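Local coordinates for hypothetical protein PA2201 (Pseudomonas aeruginosa, PDB 2FEF), which is of unknown function but is probably an immunity protein of the PoNi type, protecting its own cell from a PoNe-type DNase toxin, at residues Leu88-Asp92 against Ala252-Met258; Pro141-Tyr146 against Glu197-Pro201; Gly156-Asp160 against Leu284-Ala288. All coordinates share one frame; numbering follows the deposited sequence.

Interaction 1 (Leu88-Asp92 against Ala252-Met258); sequences LKAID and AWGWWAM
L88 and A252 bring the two backbones nearest, their CA atoms 5.6 Å apart, where the last turn of helix 66-93 faces the irregular loop that leads into helix 258-267. L88 reaches into this loop with both branches: CD1 lies 3.5 Å from W253 O and also meets the edge of the W256 indole at its CD1, while CD2 rests against the backbone of A252. Its CG stands anti to the backbone N (chi1 179°), which sends the branches off the helix and into the loop. The loop folds here as a type II' beta turn from W253 to W256, with G254 at a positive phi of 57° that glycine takes easily. The turn presents the W256 ring to the helix. W256 NE1 donates to D92 OD1 at 2.8 Å, the acceptor close to the ring plane and the N-H...O angle 158°, so that a buried indole N-H is satisfied and the ring's rotation is fixed. I91 CG2 sits over one face of the five-membered ring of W256, 3.9 Å from its centroid, a CH-pi contact suited to a branched aliphatic residue; W255 CD1 lies over the opposite face. D92 OD1 also accepts from a water that itself accepts from W255 N, and OD2 forms a salt bridge with R31, which would favour the charged carboxylate. I91 CD1 touches CE of M258, a selenomethionine, at 4.0 Å.

Interaction 2 (Pro141-Tyr146 against Glu197-Pro201); sequences PRTGQY and ETFHP
R142 and E197 form an end-on salt bridge with two hydrogen bonds: NH1 of R142 to OE2 of E197 and NH2 of R142 to OE1 of E197, each 2.9 Å. Both carboxylate oxygens are met on their syn side, although the guanidinium and carboxylate planes are 38° apart. A second polar tie runs from H200 NE2 to P141 O at 2.9 Å, in the plane of both the imidazole and the carbonyl, and a water joins R142 O to F199 O by donating to each. Between these ties lies F199. The R142 chain, extended from CG to NE, passes over one face of the F199 ring, with R142 CG 3.5 Å from the centroid and almost on its normal, a CH-pi contact. Farther out, F199 CE1 comes under the guanidinium, 3.4 Å from R142 CZ. Arginine suits this exposed position because its methylenes pack on the aromatic ring while its charged end pairs with E197 and, through NE, with D176. P141 CB touches F199 CD2, and Y146 CB lies 3.3 Å from H200 NE2, the Y146 and H200 rings set obliquely. T143 OG1, also hydrogen-bonded to A140 O, accepts a capping bond from Q145 N in the type I turn leading into helix 146-158. The contact joins that loop to the one entering helix 201-204, while P141 and Y146 also pack on helix 179-189 and Y146 OH bonds to D178.

Interaction 3 (Gly156-Asp160 against Leu284-Ala288); sequences GVLLD and LVDYA
L158 touches helix 282-292 from the last turn of helix 146-158, and its side chain can be followed outward. CB begins beside the approaching helix without aiming at it; CG stands anti to the carbonyl carbon (chi1 -78°), and the chain then turns CD2 onto the partner. There L158 CD2 meets L284 CB at 4.1 Å, V285 N at 3.9 Å and V285 CG2 at 4.0 Å, so that a single methyl wedges against two successive residues of the helix. The other branch, CD1, turns aside to pack against the backbone oxygen of M258. L159 follows with its CD2 on CD2 of L284 and CE2 of Y287, while its side chain also packs on L100 and Y104 of helix 97-127. The Y287 ring comes edge-on to the end of the helix: Y287 CD2 is 3.7 Å from L158 O, which lies in the ring plane. A288 suits the closest approach because its small CB can sit 3.3 Å from L158 O and 3.5 Å from V157 O. Helix 146-158 closes in a Schellman motif, with D160 as the C-prime residue at a positive phi of 54°. A water donates to both D160 OD1 and A288 O, bridging the two segments, and OD2 of D160 forms a salt bridge with R291. With no direct hydrogen bond across the segments, the join depends on the fit of methyl groups and a ring edge, and the polar links are the bridging water and the salt bridge from D160 to R291, farther along helix 282-292.

How the interactions relate
From the N terminus, helix 66-93 supplies the first half of interaction 1, whose partner lies 160 residues later, just before helix 258-267. Inside that long loop interaction 2 is nested whole, joining 141-146 to 197-201, its centre about 18 Å from that of interaction 1. Helix 146-158 then leads to the first half of interaction 3, which is closed by 284-288 near the C terminus and therefore crosses both others. Interactions 1 and 3 touch, M258 O lying 3.8 Å from L158 CD1, whereas 2 and 3 stay about 12 Å apart at their nearest atoms. Together they tie helix 66-93 to the loop before helix 258-267, the loops entering helices 146-158 and 201-204 to each other, and the end of helix 146-158 to helix 282-292.

Interaction 1 (Leu88-Asp92 against Ala252-Met258)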
loop_
_atom_site.group_PDB
_atom_site.type_symbol
_atom_site.label_atom_id
_atom_site.label_comp_id
_atom_site.label_asym_id
_atom_site.label_seq_id
_atom_site.Cartn_x
_atom_site.Cartn_y
_atom_site.Cartn_z
ATOM N N LEU B 88 -2.303 8.453 -16.870
ATOM C CA LEU B 88 -2.606 7.457 -17.887
ATOM C C LEU B 88 -3.992 6.830 -17.698
ATOM O O LEU B 88 -4.777 6.760 -18.640
ATOM C CB LEU B 88 -1.485 6.390 -17.918
ATOM C CG LEU B 88 -1.739 5.284 -18.948
ATOM C CD1 LEU B 88 -1.753 5.845 -20.391
ATOM C CD2 LEU B 88 -0.718 4.182 -18.764
ATOM N N LYS B 89 -4.306 6.375 -16.488
ATOM C CA LYS B 89 -5.629 5.819 -16.237
ATOM C C LYS B 89 -6.749 6.827 -16.546
ATOM O O LYS B 89 -7.820 6.466 -17.056
ATOM C CB LYS B 89 -5.701 5.390 -14.774
ATOM C CG LYS B 89 -4.762 4.220 -14.489
ATOM C CD LYS B 89 -5.328 2.912 -15.066
ATOM C CE LYS B 89 -4.225 1.867 -15.133
ATOM N NZ LYS B 89 -4.785 0.637 -15.785
ATOM N N ALA B 90 -6.513 8.099 -16.215
ATOM C CA ALA B 90 -7.511 9.136 -16.475
ATOM C C ALA B 90 -7.723 9.345 -18.004
ATOM O O ALA B 90 -8.841 9.560 -18.463
ATOM C CB ALA B 90 -7.068 10.428 -15.808
ATOM N N ILE B 91 -6.652 9.287 -18.778
ATOM C CA ILE B 91 -6.758 9.296 -20.247
ATOM C C ILE B 91 -7.620 8.115 -20.758
ATOM O O ILE B 91 -8.604 8.297 -21.540
ATOM C CB ILE B 91 -5.348 9.253 -20.950
ATOM C CG1 ILE B 91 -4.491 10.459 -20.504
ATOM C CG2 ILE B 91 -5.570 9.273 -22.526
ATOM C CD1 ILE B 91 -3.019 10.361 -20.897
ATOM N N ASP B 92 -7.273 6.903 -20.324
ATOM C CA ASP B 92 -8.098 5.703 -20.665
ATOM C C ASP B 92 -9.589 5.905 -20.366
ATOM O O ASP B 92 -10.465 5.539 -21.165
ATOM C CB ASP B 92 -7.638 4.497 -19.839
ATOM C CG ASP B 92 -6.373 3.829 -20.369
ATOM O OD1 ASP B 92 -5.862 4.211 -21.441
ATOM O OD2 ASP B 92 -5.864 2.911 -19.648
ATOM N N ALA B 252 2.977 4.714 -17.920
ATOM C CA ALA B 252 2.848 6.131 -18.313
ATOM C C ALA B 252 2.297 6.342 -19.726
ATOM O O ALA B 252 1.690 7.359 -20.002
ATOM C CB ALA B 252 4.177 6.864 -18.174
ATOM N N TRP B 253 2.529 5.375 -20.604
ATOM C CA TRP B 253 2.353 5.593 -22.068
ATOM C C TRP B 253 1.227 4.705 -22.604
ATOM O O TRP B 253 0.255 5.189 -23.240
ATOM C CB TRP B 253 3.736 5.320 -22.690
ATOM C CG TRP B 253 3.862 5.248 -24.188
ATOM C CD1 TRP B 253 3.081 5.851 -25.128
ATOM C CD2 TRP B 253 4.850 4.516 -24.888
ATOM N NE1 TRP B 253 3.541 5.549 -26.402
ATOM C CE2 TRP B 253 4.631 4.728 -26.276
ATOM C CE3 TRP B 253 5.905 3.680 -24.486
ATOM C CZ2 TRP B 253 5.430 4.135 -27.254
ATOM C CZ3 TRP B 253 6.697 3.098 -25.474
ATOM C CH2 TRP B 253 6.462 3.345 -26.825
ATOM N N GLY B 254 1.337 3.410 -22.309
ATOM C CA GLY B 254 0.283 2.426 -22.588
ATOM C C GLY B 254 -0.127 2.358 -24.058
ATOM O O GLY B 254 0.709 2.204 -24.960
ATOM N N TRP B 255 -1.430 2.495 -24.275
ATOM C CA TRP B 255 -2.080 2.364 -25.582
ATOM C C TRP B 255 -1.810 3.537 -26.531
ATOM O O TRP B 255 -1.979 3.420 -27.740
ATOM C CB TRP B 255 -3.576 2.296 -25.285
ATOM C CG TRP B 255 -4.546 2.111 -26.406
ATOM C CD1 TRP B 255 -5.289 3.069 -27.018
ATOM C CD2 TRP B 255 -4.922 0.869 -26.981
ATOM N NE1 TRP B 255 -6.116 2.504 -27.949
ATOM C CE2 TRP B 255 -5.916 1.139 -27.941
ATOM C CE3 TRP B 255 -4.530 -0.457 -26.759
ATOM C CZ2 TRP B 255 -6.503 0.133 -28.707
ATOM C CZ3 TRP B 255 -5.128 -1.460 -27.517
ATOM C CH2 TRP B 255 -6.100 -1.157 -28.480
ATOM N N TRP B 256 -1.417 4.680 -25.978
ATOM C CA TRP B 256 -1.583 5.953 -26.678
ATOM C C TRP B 256 -0.388 6.418 -27.480
ATOM O O TRP B 256 0.707 6.520 -26.968
ATOM C CB TRP B 256 -1.995 7.044 -25.664
ATOM C CG TRP B 256 -3.259 6.616 -24.993
ATOM C CD1 TRP B 256 -3.409 6.189 -23.701
ATOM C CD2 TRP B 256 -4.530 6.497 -25.614
ATOM N NE1 TRP B 256 -4.708 5.809 -23.486
ATOM C CE2 TRP B 256 -5.424 5.999 -24.641
ATOM C CE3 TRP B 256 -5.001 6.753 -26.914
ATOM C CZ2 TRP B 256 -6.766 5.758 -24.911
ATOM C CZ3 TRP B 256 -6.339 6.508 -27.190
ATOM C CH2 TRP B 256 -7.210 6.020 -26.193
ATOM N N ALA B 257 -0.637 6.755 -28.745
ATOM C CA ALA B 257 0.360 7.428 -29.563
ATOM C C ALA B 257 0.444 8.889 -29.171
ATOM O O ALA B 257 0.053 9.770 -29.933
ATOM C CB ALA B 257 -0.015 7.306 -31.076
HETATM N N MSE B 258 1.005 9.139 -27.992
HETATM C CA MSE B 258 1.127 10.487 -27.408
HETATM C C MSE B 258 2.061 11.338 -28.216
HETATM O O MSE B 258 1.864 12.546 -28.314
HETATM C CB MSE B 258 1.800 10.339 -26.031
HETATM C CG MSE B 258 0.897 9.707 -25.099
HETATM SE SE MSE B 258 1.819 9.651 -23.359
HETATM C CE MSE B 258 0.291 8.863 -22.497
HETATM O O HOH W 1 -3.317 2.852 -21.977
#

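Interaction 2 (Pro141-Tyr146 against Glu197-Pro201)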
loop_
_atom_site.group_PDB
_atom_site.type_symbol
_atom_site.label_atom_id
_atom_site.label_comp_id
_atom_site.label_asym_id
_atom_site.label_seq_id
_atom_site.Cartn_x
_atom_site.Cartn_y
_atom_site.Cartn_z
ATOM N N PRO B 141 16.284 8.985 -19.584
ATOM C CA PRO B 141 15.526 8.579 -20.767
ATOM C C PRO B 141 16.243 7.519 -21.604
ATOM O O PRO B 141 15.612 6.827 -22.364
ATOM C CB PRO B 141 15.422 9.883 -21.565
ATOM C CG PRO B 141 15.526 10.936 -20.551
ATOM C CD PRO B 141 16.687 10.399 -19.700
ATOM N N ARG B 142 17.559 7.362 -21.426
ATOM C CA ARG B 142 18.281 6.312 -22.179
ATOM C C ARG B 142 17.891 4.905 -21.730
ATOM O O ARG B 142 18.109 3.914 -22.467
ATOM C CB ARG B 142 19.805 6.518 -22.071
ATOM C CG ARG B 142 20.303 7.621 -22.994
ATOM C CD ARG B 142 21.777 7.992 -22.669
ATOM N NE ARG B 142 22.130 9.263 -23.298
ATOM C CZ ARG B 142 22.561 9.380 -24.547
ATOM N NH1 ARG B 142 22.727 8.302 -25.306
ATOM N NH2 ARG B 142 22.831 10.574 -25.046
ATOM N N THR B 143 17.339 4.814 -20.520
ATOM C CA THR B 143 16.884 3.546 -19.959
ATOM C C THR B 143 15.398 3.264 -20.249
ATOM O O THR B 143 14.750 4.003 -20.977
ATOM C CB THR B 143 17.057 3.550 -18.468
ATOM O OG1 THR B 143 16.120 4.470 -17.888
ATOM C CG2 THR B 143 18.494 3.985 -18.098
ATOM N N GLY B 144 14.865 2.225 -19.613
ATOM C CA GLY B 144 13.438 1.904 -19.684
ATOM C C GLY B 144 12.499 2.966 -19.126
ATOM O O GLY B 144 11.293 2.816 -19.234
ATOM N N GLN B 145 13.059 4.011 -18.512
ATOM C CA GLN B 145 12.249 5.093 -17.955
ATOM C C GLN B 145 11.687 6.009 -19.019
ATOM O O GLN B 145 10.820 6.826 -18.715
ATOM C CB GLN B 145 13.057 5.962 -16.987
ATOM C CG GLN B 145 13.187 5.414 -15.576
ATOM C CD GLN B 145 13.921 6.372 -14.647
ATOM O OE1 GLN B 145 15.111 6.619 -14.813
ATOM N NE2 GLN B 145 13.202 6.920 -13.661
ATOM N N TYR B 146 12.212 5.913 -20.240
ATOM C CA TYR B 146 11.836 6.816 -21.349
ATOM C C TYR B 146 10.326 7.117 -21.431
ATOM O O TYR B 146 9.969 8.257 -21.651
ATOM C CB TYR B 146 12.299 6.244 -22.692
ATOM C CG TYR B 146 12.214 7.203 -23.866
ATOM C CD1 TYR B 146 13.279 8.081 -24.157
ATOM C CD2 TYR B 146 11.108 7.191 -24.738
ATOM C CE1 TYR B 146 13.231 8.945 -25.252
ATOM C CE2 TYR B 146 11.053 8.059 -25.825
ATOM C CZ TYR B 146 12.108 8.916 -26.089
ATOM O OH TYR B 146 12.045 9.765 -27.168
ATOM N N GLU B 197 20.318 11.341 -32.074
ATOM C CA GLU B 197 20.123 10.027 -31.467
ATOM C C GLU B 197 18.649 9.660 -31.323
ATOM O O GLU B 197 17.779 10.529 -31.204
ATOM C CB GLU B 197 20.752 9.962 -30.077
ATOM C CG GLU B 197 22.248 10.290 -29.995
ATOM C CD GLU B 197 22.769 10.147 -28.572
ATOM O OE1 GLU B 197 22.990 11.178 -27.896
ATOM O OE2 GLU B 197 22.920 9.001 -28.109
ATOM N N THR B 198 18.392 8.357 -31.320
ATOM C CA THR B 198 17.107 7.799 -30.880
ATOM C C THR B 198 17.429 6.759 -29.791
ATOM O O THR B 198 18.070 5.735 -30.071
ATOM C CB THR B 198 16.354 7.156 -32.055
ATOM O OG1 THR B 198 16.057 8.157 -33.045
ATOM C CG2 THR B 198 15.034 6.507 -31.590
ATOM N N PHE B 199 17.009 7.036 -28.556
ATOM C CA PHE B 199 17.334 6.162 -27.437
ATOM C C PHE B 199 16.713 4.767 -27.537
ATOM O O PHE B 199 17.296 3.802 -27.059
ATOM C CB PHE B 199 16.985 6.817 -26.094
ATOM C CG PHE B 199 17.778 8.078 -25.803
ATOM C CD1 PHE B 199 18.959 8.365 -26.495
ATOM C CD2 PHE B 199 17.332 8.983 -24.848
ATOM C CE1 PHE B 199 19.670 9.536 -26.238
ATOM C CE2 PHE B 199 18.051 10.139 -24.567
ATOM C CZ PHE B 199 19.216 10.414 -25.261
ATOM N N HIS B 200 15.527 4.686 -28.151
ATOM C CA HIS B 200 14.780 3.436 -28.257
ATOM C C HIS B 200 14.273 3.292 -29.693
ATOM O O HIS B 200 13.174 3.740 -30.017
ATOM C CB HIS B 200 13.656 3.442 -27.228
ATOM C CG HIS B 200 14.154 3.668 -25.832
ATOM N ND1 HIS B 200 14.578 2.633 -25.029
ATOM C CD2 HIS B 200 14.341 4.804 -25.116
ATOM C CE1 HIS B 200 15.001 3.120 -23.874
ATOM N NE2 HIS B 200 14.842 4.433 -23.893
ATOM N N PRO B 201 15.111 2.711 -30.571
ATOM C CA PRO B 201 14.839 2.659 -31.995
ATOM C C PRO B 201 13.534 1.920 -32.341
ATOM O O PRO B 201 12.946 2.175 -33.386
ATOM C CB PRO B 201 16.070 1.929 -32.574
ATOM C CG PRO B 201 17.137 2.076 -31.534
ATOM C CD PRO B 201 16.404 2.080 -30.226
HETATM O O HOH W 2 19.083 4.147 -25.055
#

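Interaction 3 (Gly156-Asp160 against Leu284-Ala288)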
loop_
_atom_site.group_PDB
_atom_site.type_symbol
_atom_site.label_atom_id
_atom_site.label_comp_id
_atom_site.label_asym_id
_atom_site.label_seq_id
_atom_site.Cartn_x
_atom_site.Cartn_y
_atom_site.Cartn_z
ATOM N N GLY B 156 2.441 17.466 -21.718
ATOM C CA GLY B 156 2.627 18.941 -21.600
ATOM C C GLY B 156 2.061 19.689 -22.818
ATOM O O GLY B 156 1.393 20.714 -22.687
ATOM N N VAL B 157 2.419 19.225 -23.995
ATOM C CA VAL B 157 1.921 19.771 -25.259
ATOM C C VAL B 157 0.393 19.560 -25.419
ATOM O O VAL B 157 -0.363 20.486 -25.760
ATOM C CB VAL B 157 2.675 19.113 -26.456
ATOM C CG1 VAL B 157 2.049 19.569 -27.794
ATOM C CG2 VAL B 157 4.179 19.459 -26.455
ATOM N N LEU B 158 -0.062 18.345 -25.168
ATOM C CA LEU B 158 -1.471 17.972 -25.407
ATOM C C LEU B 158 -2.417 18.630 -24.397
ATOM O O LEU B 158 -3.615 18.770 -24.649
ATOM C CB LEU B 158 -1.615 16.434 -25.371
ATOM C CG LEU B 158 -1.136 15.730 -26.659
ATOM C CD1 LEU B 158 -1.004 14.280 -26.439
ATOM C CD2 LEU B 158 -2.140 16.024 -27.865
ATOM N N LEU B 159 -1.873 19.022 -23.244
ATOM C CA LEU B 159 -2.698 19.664 -22.230
ATOM C C LEU B 159 -2.442 21.153 -22.059
ATOM O O LEU B 159 -2.890 21.746 -21.080
ATOM C CB LEU B 159 -2.615 18.893 -20.882
ATOM C CG LEU B 159 -3.027 17.416 -20.974
ATOM C CD1 LEU B 159 -2.675 16.605 -19.663
ATOM C CD2 LEU B 159 -4.535 17.257 -21.400
ATOM N N ASP B 160 -1.763 21.760 -23.024
ATOM C CA ASP B 160 -1.501 23.206 -23.057
ATOM C C ASP B 160 -0.841 23.673 -21.758
ATOM O O ASP B 160 -1.224 24.705 -21.150
ATOM C CB ASP B 160 -2.768 24.033 -23.426
ATOM C CG ASP B 160 -2.481 25.550 -23.561
ATOM O OD1 ASP B 160 -1.461 25.937 -24.188
ATOM O OD2 ASP B 160 -3.284 26.359 -23.044
ATOM N N LEU B 284 -7.784 15.546 -27.601
ATOM C CA LEU B 284 -6.809 16.339 -26.882
ATOM C C LEU B 284 -6.063 17.286 -27.789
ATOM O O LEU B 284 -5.734 18.411 -27.371
ATOM C CB LEU B 284 -5.825 15.455 -26.088
ATOM C CG LEU B 284 -6.496 14.643 -24.978
ATOM C CD1 LEU B 284 -5.441 13.890 -24.140
ATOM C CD2 LEU B 284 -7.324 15.591 -24.048
ATOM N N VAL B 285 -5.799 16.848 -29.024
ATOM C CA VAL B 285 -5.343 17.788 -30.053
ATOM C C VAL B 285 -6.281 18.993 -30.084
ATOM O O VAL B 285 -5.837 20.142 -30.034
ATOM C CB VAL B 285 -5.192 17.103 -31.429
ATOM C CG1 VAL B 285 -4.839 18.153 -32.532
ATOM C CG2 VAL B 285 -4.114 15.968 -31.334
ATOM N N ASP B 286 -7.590 18.727 -30.154
ATOM C CA ASP B 286 -8.577 19.794 -30.226
ATOM C C ASP B 286 -8.534 20.686 -28.986
ATOM O O ASP B 286 -8.566 21.910 -29.117
ATOM C CB ASP B 286 -9.986 19.212 -30.462
ATOM C CG ASP B 286 -10.118 18.494 -31.807
ATOM O OD1 ASP B 286 -9.290 18.753 -32.725
ATOM O OD2 ASP B 286 -11.068 17.663 -31.960
ATOM N N TYR B 287 -8.451 20.060 -27.804
ATOM C CA TYR B 287 -8.389 20.745 -26.512
ATOM C C TYR B 287 -7.200 21.703 -26.435
ATOM O O TYR B 287 -7.373 22.882 -26.089
ATOM C CB TYR B 287 -8.302 19.731 -25.352
ATOM C CG TYR B 287 -8.024 20.351 -24.013
ATOM C CD1 TYR B 287 -9.028 21.017 -23.314
ATOM C CD2 TYR B 287 -6.744 20.307 -23.445
ATOM C CE1 TYR B 287 -8.781 21.597 -22.078
ATOM C CE2 TYR B 287 -6.499 20.885 -22.206
ATOM C CZ TYR B 287 -7.520 21.555 -21.545
ATOM O OH TYR B 287 -7.284 22.127 -20.308
ATOM N N ALA B 288 -6.001 21.189 -26.736
ATOM C CA ALA B 288 -4.780 21.990 -26.689
ATOM C C ALA B 288 -4.851 23.185 -27.677
ATOM O O ALA B 288 -4.472 24.306 -27.326
ATOM C CB ALA B 288 -3.575 21.102 -26.993
HETATM O O HOH W 3 -1.880 24.763 -26.812
#